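Local coordinates for regulator of Ty1 transposition protein 107 (Saccharomyces cerevisiae, PDB 3T7K) that binds the phosphorylated tail of histone H2A through its C-terminal tandem BRCT repeats, a recognition step in DNA damage repair, at residues 201-204 and 205-209. Numbering follows the deposited sequence.
Sequences IVTK and ASQVK
Gln207, in the first turn of helix 205-218, turns its side-chain oxygen back onto the backbone of Thr203 and Lys204 in the loop just before it. OE1 takes two N-H groups. That of Thr203 (N to OE1, 2.8 Å) lies in the plane of the amide. That of Lys204 (N to OE1, 2.7 Å) comes from above this plane, its N-H pointing almost straight at the oxygen. With CG anti to its own carbonyl carbon (chi1 -68°) and the chain extended beyond it, the glutamine carries its amide past the N-terminal end of the helix. Were Gln207 an alanine, the N-H groups of Thr203 and Lys204 would probably lose their shared acceptor, and the turn would be less firmly tied to the helix. Lys204, the N-cap residue, gives its carbonyl O to Gln207 N at 2.9 Å and, weakly, to Val208 N. On the inner side, CG2 of buried Val202 meets Val208 CG2 at 4.0 Å, the two side chains crossing at about a right angle. The outer side is open to solvent: there the exposed Lys204 chain, bent at chi3 (50°), lies alongside exposed Ser206, its CE 3.2 Å from Ser206 OG. In the BRCT fold this is the passage from the central strand 198-201 into the following helix; Asp149 binds Thr203 OG1 and, weakly, Gln207 NE2, while Leu250 of strand 249-253 packs on both valines and Val147 of strand 143-147 touches Thr203 and Gln207.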
loop_
_atom_site.group_PDB
_atom_site.type_symbol
_atom_site.label_atom_id
_atom_site.label_comp_id
_atom_site.label_asym_id
_atom_site.label_seq_id
_atom_site.Cartn_x
_atom_site.Cartn_y
_atom_site.Cartn_z
ATOM N N ILE C 201 28.988 -3.355 12.084
ATOM C CA ILE C 201 29.157 -1.934 11.894
ATOM C C ILE C 201 29.884 -1.499 13.130
ATOM O O ILE C 201 29.452 -1.798 14.238
ATOM C CB ILE C 201 27.811 -1.202 11.831
ATOM C CG1 ILE C 201 27.015 -1.675 10.616
ATOM C CG2 ILE C 201 28.036 0.297 11.759
ATOM C CD1 ILE C 201 25.602 -1.067 10.521
ATOM N N VAL C 202 31.008 -0.824 12.951
ATOM C CA VAL C 202 31.863 -0.525 14.079
ATOM C C VAL C 202 32.295 0.922 14.075
ATOM O O VAL C 202 32.099 1.633 13.092
ATOM C CB VAL C 202 33.115 -1.452 14.110
ATOM C CG1 VAL C 202 32.689 -2.905 14.275
ATOM C CG2 VAL C 202 33.953 -1.269 12.863
ATOM N N THR C 203 32.876 1.335 15.196
ATOM C CA THR C 203 33.392 2.680 15.399
ATOM C C THR C 203 34.927 2.710 15.430
ATOM O O THR C 203 35.548 3.562 14.794
ATOM C CB THR C 203 32.878 3.255 16.739
ATOM O OG1 THR C 203 31.456 3.443 16.672
ATOM C CG2 THR C 203 33.557 4.579 17.049
ATOM N N LYS C 204 35.536 1.772 16.155
ATOM C CA LYS C 204 36.972 1.840 16.439
ATOM C C LYS C 204 37.793 0.716 15.806
ATOM O O LYS C 204 37.305 -0.400 15.631
ATOM C CB LYS C 204 37.217 1.811 17.951
ATOM C CG LYS C 204 36.535 2.906 18.743
ATOM C CD LYS C 204 36.649 2.624 20.244
ATOM C CE LYS C 204 38.085 2.311 20.631
ATOM N NZ LYS C 204 38.233 1.901 22.058
ATOM N N ALA C 205 39.053 1.013 15.498
ATOM C CA ALA C 205 39.988 -0.004 15.043
ATOM C C ALA C 205 40.160 -1.031 16.156
ATOM O O ALA C 205 40.452 -2.202 15.904
ATOM C CB ALA C 205 41.321 0.623 14.689
ATOM N N SER C 206 39.967 -0.585 17.389
ATOM C CA SER C 206 40.065 -1.468 18.545
ATOM C C SER C 206 39.006 -2.555 18.457
ATOM O O SER C 206 39.128 -3.614 19.082
ATOM C CB SER C 206 39.868 -0.673 19.837
ATOM O OG SER C 206 38.548 -0.816 20.341
ATOM N N GLN C 207 37.959 -2.287 17.682
ATOM C CA GLN C 207 36.848 -3.221 17.577
ATOM C C GLN C 207 37.053 -4.175 16.408
ATOM O O GLN C 207 36.678 -5.346 16.477
ATOM C CB GLN C 207 35.525 -2.468 17.444
ATOM C CG GLN C 207 35.126 -1.719 18.706
ATOM C CD GLN C 207 34.070 -0.659 18.446
ATOM O OE1 GLN C 207 34.001 -0.085 17.353
ATOM N NE2 GLN C 207 33.239 -0.396 19.451
ATOM N N VAL C 208 37.659 -3.670 15.338
ATOM C CA VAL C 208 37.984 -4.504 14.202
ATOM C C VAL C 208 38.885 -5.670 14.655
ATOM O O VAL C 208 38.634 -6.829 14.325
ATOM C CB VAL C 208 38.669 -3.683 13.086
ATOM C CG1 VAL C 208 39.097 -4.579 11.944
ATOM C CG2 VAL C 208 37.731 -2.573 12.578
ATOM N N LYS C 209 39.923 -5.360 15.424
ATOM C CA LYS C 209 40.857 -6.392 15.869
ATOM C C LYS C 209 40.158 -7.444 16.716
ATOM O O LYS C 209 40.259 -8.634 16.446
ATOM C CB LYS C 209 42.017 -5.769 16.646
ATOM C CG LYS C 209 42.766 -4.703 15.870
ATOM C CD LYS C 209 43.479 -3.753 16.820
ATOM C CE LYS C 209 44.452 -2.850 16.086
ATOM N NZ LYS C 209 44.862 -1.697 16.934
#